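Local coordinates for protein putative 2,5-diketo-D-gluconic acid reductase B (Sinorhizobium meliloti, PDB 3UP8) that probably reduces methylglyoxal to hydroxyacetone with NADPH, and possibly acts on 2,5-diketo-D-gluconate, as a member of the aldo/keto reductases, at residues Tyr183-Leu193 and Ala235-Val245. Sequence-based numbering, arbitrary orientation.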
loop_
_atom_site.group_PDB
_atom_site.type_symbol
_atom_site.label_atom_id
_atom_site.label_comp_id
_atom_site.label_asym_id
_atom_site.label_seq_id
_atom_site.Cartn_x
_atom_site.Cartn_y
_atom_site.Cartn_z
ATOM N N TYR A 183 0.186 5.221 7.422
ATOM C CA TYR A 183 -0.984 5.142 8.297
ATOM C C TYR A 183 -0.741 4.073 9.361
ATOM O O TYR A 183 -0.458 2.917 9.047
ATOM C CB TYR A 183 -2.251 4.851 7.482
ATOM C CG TYR A 183 -3.561 5.038 8.230
ATOM C CD1 TYR A 183 -3.666 5.915 9.312
ATOM C CD2 TYR A 183 -4.706 4.332 7.837
ATOM C CE1 TYR A 183 -4.889 6.079 9.997
ATOM C CE2 TYR A 183 -5.927 4.494 8.502
ATOM C CZ TYR A 183 -6.008 5.366 9.570
ATOM O OH TYR A 183 -7.224 5.492 10.208
ATOM N N HIS A 184 -0.823 4.505 10.616
ATOM C CA HIS A 184 -0.582 3.665 11.787
ATOM C C HIS A 184 -1.254 4.398 12.951
ATOM O O HIS A 184 -1.711 5.529 12.781
ATOM C CB HIS A 184 0.921 3.489 12.030
ATOM C CG HIS A 184 1.698 4.770 11.983
ATOM N ND1 HIS A 184 1.656 5.711 12.993
ATOM C CD2 HIS A 184 2.548 5.261 11.049
ATOM C CE1 HIS A 184 2.426 6.735 12.670
ATOM N NE2 HIS A 184 2.983 6.486 11.496
ATOM N N PRO A 185 -1.333 3.763 14.132
ATOM C CA PRO A 185 -2.099 4.396 15.222
ATOM C C PRO A 185 -1.640 5.814 15.626
ATOM O O PRO A 185 -2.453 6.599 16.134
ATOM C CB PRO A 185 -1.914 3.413 16.377
ATOM C CG PRO A 185 -1.734 2.072 15.687
ATOM C CD PRO A 185 -0.897 2.396 14.479
ATOM N N TYR A 186 -0.370 6.149 15.382
ATOM C CA TYR A 186 0.175 7.455 15.805
ATOM C C TYR A 186 -0.026 8.601 14.810
ATOM O O TYR A 186 0.273 9.763 15.119
ATOM C CB TYR A 186 1.642 7.298 16.230
ATOM C CG TYR A 186 1.795 6.115 17.152
ATOM C CD1 TYR A 186 1.334 6.164 18.477
ATOM C CD2 TYR A 186 2.355 4.927 16.689
ATOM C CE1 TYR A 186 1.448 5.042 19.315
ATOM C CE2 TYR A 186 2.465 3.824 17.496
ATOM C CZ TYR A 186 2.020 3.879 18.803
ATOM O OH TYR A 186 2.164 2.756 19.563
ATOM N N LEU A 187 -0.540 8.282 13.620
ATOM C CA LEU A 187 -0.798 9.317 12.616
ATOM C C LEU A 187 -2.261 9.327 12.208
ATOM O O LEU A 187 -2.731 8.396 11.557
ATOM C CB LEU A 187 0.105 9.134 11.390
ATOM C CG LEU A 187 -0.072 10.153 10.254
ATOM C CD1 LEU A 187 0.196 11.594 10.746
ATOM C CD2 LEU A 187 0.871 9.784 9.110
ATOM N N ASP A 188 -2.964 10.393 12.587
ATOM C CA ASP A 188 -4.370 10.585 12.216
ATOM C C ASP A 188 -4.527 10.765 10.699
ATOM O O ASP A 188 -3.804 11.558 10.084
ATOM C CB ASP A 188 -4.952 11.808 12.928
ATOM C CG ASP A 188 -6.399 12.082 12.533
ATOM O OD1 ASP A 188 -7.204 11.128 12.442
ATOM O OD2 ASP A 188 -6.735 13.258 12.301
ATOM N N GLN A 189 -5.463 10.027 10.109
ATOM C CA GLN A 189 -5.763 10.185 8.679
ATOM C C GLN A 189 -7.242 10.440 8.414
ATOM O O GLN A 189 -7.771 10.083 7.353
ATOM C CB GLN A 189 -5.246 8.979 7.861
ATOM C CG GLN A 189 -3.723 8.898 7.782
ATOM C CD GLN A 189 -3.095 9.915 6.835
ATOM O OE1 GLN A 189 -3.704 10.933 6.478
ATOM N NE2 GLN A 189 -1.866 9.636 6.413
ATOM N N THR A 190 -7.901 11.082 9.382
ATOM C CA THR A 190 -9.328 11.395 9.277
ATOM C C THR A 190 -9.704 12.106 7.978
ATOM O O THR A 190 -10.586 11.646 7.264
ATOM C CB THR A 190 -9.806 12.220 10.505
ATOM O OG1 THR A 190 -9.739 11.387 11.663
ATOM C CG2 THR A 190 -11.234 12.735 10.317
ATOM N N LYS A 191 -9.049 13.216 7.673
ATOM C CA LYS A 191 -9.392 14.000 6.478
ATOM C C LYS A 191 -9.121 13.206 5.189
ATOM O O LYS A 191 -9.965 13.149 4.303
ATOM C CB LYS A 191 -8.635 15.335 6.435
ATOM C CG LYS A 191 -9.089 16.390 7.447
ATOM C CD LYS A 191 -8.382 17.734 7.141
ATOM C CE LYS A 191 -8.474 18.716 8.319
ATOM N NZ LYS A 191 -7.719 19.987 8.055
ATOM N N VAL A 192 -7.955 12.574 5.108
ATOM C CA VAL A 192 -7.623 11.739 3.952
ATOM C C VAL A 192 -8.651 10.616 3.731
ATOM O O VAL A 192 -9.111 10.399 2.604
ATOM C CB VAL A 192 -6.166 11.207 4.050
ATOM C CG1 VAL A 192 -5.918 10.072 3.063
ATOM C CG2 VAL A 192 -5.167 12.369 3.816
ATOM N N LEU A 193 -9.028 9.915 4.803
ATOM C CA LEU A 193 -10.030 8.848 4.699
ATOM C C LEU A 193 -11.372 9.353 4.205
ATOM O O LEU A 193 -12.031 8.702 3.382
ATOM C CB LEU A 193 -10.239 8.160 6.049
ATOM C CG LEU A 193 -9.481 6.878 6.347
ATOM C CD1 LEU A 193 -9.672 6.535 7.834
ATOM C CD2 LEU A 193 -9.940 5.734 5.435
ATOM N N ALA A 235 -2.380 -3.750 15.592
ATOM C CA ALA A 235 -2.266 -2.554 14.750
ATOM C C ALA A 235 -2.710 -2.860 13.315
ATOM O O ALA A 235 -3.454 -2.088 12.720
ATOM C CB ALA A 235 -0.848 -2.006 14.779
ATOM N N LEU A 236 -2.245 -3.983 12.779
ATOM C CA LEU A 236 -2.668 -4.470 11.459
ATOM C C LEU A 236 -4.171 -4.687 11.385
ATOM O O LEU A 236 -4.813 -4.314 10.407
ATOM C CB LEU A 236 -1.960 -5.777 11.114
ATOM C CG LEU A 236 -0.460 -5.729 10.823
ATOM C CD1 LEU A 236 0.126 -7.140 10.838
ATOM C CD2 LEU A 236 -0.143 -5.031 9.505
ATOM N N ARG A 237 -4.738 -5.293 12.422
ATOM C CA ARG A 237 -6.174 -5.502 12.466
ATOM C C ARG A 237 -6.931 -4.182 12.523
ATOM O O ARG A 237 -7.947 -4.033 11.860
ATOM C CB ARG A 237 -6.570 -6.430 13.629
ATOM C CG ARG A 237 -8.068 -6.694 13.754
ATOM C CD ARG A 237 -8.590 -7.588 12.613
ATOM N NE ARG A 237 -9.994 -7.323 12.306
ATOM C CZ ARG A 237 -10.706 -7.987 11.393
ATOM N NH1 ARG A 237 -10.156 -8.983 10.701
ATOM N NH2 ARG A 237 -11.981 -7.667 11.185
ATOM N N TRP A 238 -6.428 -3.218 13.295
ATOM C CA TRP A 238 -7.097 -1.927 13.433
ATOM C C TRP A 238 -7.203 -1.228 12.071
ATOM O O TRP A 238 -8.201 -0.554 11.771
ATOM C CB TRP A 238 -6.340 -1.034 14.422
ATOM C CG TRP A 238 -6.849 0.379 14.472
ATOM C CD1 TRP A 238 -8.010 0.811 15.062
ATOM C CD2 TRP A 238 -6.210 1.555 13.941
ATOM N NE1 TRP A 238 -8.144 2.176 14.906
ATOM C CE2 TRP A 238 -7.048 2.656 14.233
ATOM C CE3 TRP A 238 -5.011 1.782 13.245
ATOM C CZ2 TRP A 238 -6.724 3.976 13.860
ATOM C CZ3 TRP A 238 -4.688 3.105 12.865
ATOM C CH2 TRP A 238 -5.545 4.176 13.177
ATOM N N LEU A 239 -6.159 -1.388 11.257
ATOM C CA LEU A 239 -6.171 -0.862 9.886
ATOM C C LEU A 239 -7.168 -1.605 8.997
ATOM O O LEU A 239 -8.062 -1.010 8.399
ATOM C CB LEU A 239 -4.753 -0.934 9.297
ATOM C CG LEU A 239 -3.737 -0.031 10.019
ATOM C CD1 LEU A 239 -2.310 -0.411 9.652
ATOM C CD2 LEU A 239 -3.997 1.428 9.685
ATOM N N VAL A 240 -7.027 -2.926 8.958
ATOM C CA VAL A 240 -7.731 -3.768 8.008
ATOM C C VAL A 240 -9.228 -3.842 8.335
ATOM O O VAL A 240 -10.058 -4.084 7.454
ATOM C CB VAL A 240 -7.008 -5.138 7.920
ATOM C CG1 VAL A 240 -7.753 -6.256 8.667
ATOM C CG2 VAL A 240 -6.702 -5.483 6.490
ATOM N N GLN A 241 -9.565 -3.581 9.600
ATOM C CA GLN A 241 -10.958 -3.528 10.051
ATOM C C GLN A 241 -11.654 -2.222 9.655
ATOM O O GLN A 241 -12.881 -2.141 9.664
ATOM C CB GLN A 241 -11.031 -3.730 11.578
ATOM C CG GLN A 241 -12.442 -3.955 12.136
ATOM C CD GLN A 241 -12.417 -4.552 13.539
ATOM O OE1 GLN A 241 -11.688 -5.513 13.816
ATOM N NE2 GLN A 241 -13.218 -3.992 14.423
ATOM N N GLN A 242 -10.886 -1.193 9.308
ATOM C CA GLN A 242 -11.487 0.055 8.833
ATOM C C GLN A 242 -11.967 -0.083 7.392
ATOM O O GLN A 242 -11.260 -0.671 6.548
ATOM C CB GLN A 242 -10.487 1.186 8.900
ATOM C CG GLN A 242 -10.259 1.731 10.274
ATOM C CD GLN A 242 -9.154 2.752 10.292
ATOM O OE1 GLN A 242 -9.286 3.840 9.730
ATOM N NE2 GLN A 242 -8.065 2.423 10.966
ATOM N N GLN A 243 -13.153 0.466 7.116
ATOM C CA GLN A 243 -13.702 0.488 5.759
ATOM C C GLN A 243 -12.712 1.155 4.815
ATOM O O GLN A 243 -12.174 2.217 5.128
ATOM C CB GLN A 243 -15.033 1.246 5.696
ATOM C CG GLN A 243 -16.179 0.629 6.512
ATOM C CD GLN A 243 -16.395 -0.847 6.207
ATOM O OE1 GLN A 243 -16.674 -1.225 5.070
ATOM N NE2 GLN A 243 -16.273 -1.685 7.230
ATOM N N ASP A 244 -12.487 0.521 3.665
ATOM C CA ASP A 244 -11.703 1.110 2.567
ATOM C C ASP A 244 -10.202 1.198 2.819
ATOM O O ASP A 244 -9.515 1.964 2.136
ATOM C CB ASP A 244 -12.223 2.507 2.189
ATOM C CG ASP A 244 -13.733 2.538 1.993
ATOM O OD1 ASP A 244 -14.234 1.902 1.045
ATOM O OD2 ASP A 244 -14.413 3.202 2.807
ATOM N N VAL A 245 -9.698 0.448 3.803
ATOM C CA VAL A 245 -8.273 0.510 4.137
ATOM C C VAL A 245 -7.587 -0.797 3.798
ATOM O O VAL A 245 -8.092 -1.879 4.109
ATOM C CB VAL A 245 -8.022 0.869 5.620
ATOM C CG1 VAL A 245 -6.518 0.888 5.935
ATOM C CG2 VAL A 245 -8.662 2.196 5.961
#
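Tyr183 reaches across to Trp238, Leu239 and Gln242, burying its ring against the last turns of helix 231-240 and the loop that follows. With CG anti to the backbone N (chi1 -168°), the ring lies against Leu239 and Trp238 and its hydroxyl meets Gln242. Leu239 CD2 covers one face in a CH-pi contact, 3.9 Å from the centroid of the Tyr183 ring. Trp238 meets the tyrosine obliquely, the planes inclined at 56° and Trp238 CH2 lying 3.8 Å from Tyr183 CE1. At the ring edge the phenol donates a hydrogen bond, Tyr183 OH to Gln242 OE1 at 2.7 Å; the hydroxyl sits in the plane of the Gln242 carbonyl, where a lone pair of OE1 points. The Gln242 amide stands nearly perpendicular to the phenol ring and is held by a second bond, from Gln242 NE2 to Trp238 O at 3.1 Å; the same NE2 lies 3.4 Å above the centre of the Trp238 indole. A phenylalanine here would probably leave Gln242 OE1 without its hydroxyl donor and the amide less firmly oriented. Farther along the indole, Trp238 CZ3 packs 3.6 Å from Pro185 N, while Val276 of helix 270-277 touches both side chains. On the other flank, Leu193 CD2 meets Val245 CG2 at 3.8 Å, and Leu203 of the intervening strand 202-206 touches both Leu193 and Tyr183. The contact thus joins the loop after barrel strand 176-182 and the start of helix 190-199 to the helix-to-strand connection entering strand 245-249, packing neighbouring beta-alpha units of the (beta/alpha)8 TIM barrel of aldo/keto reductases.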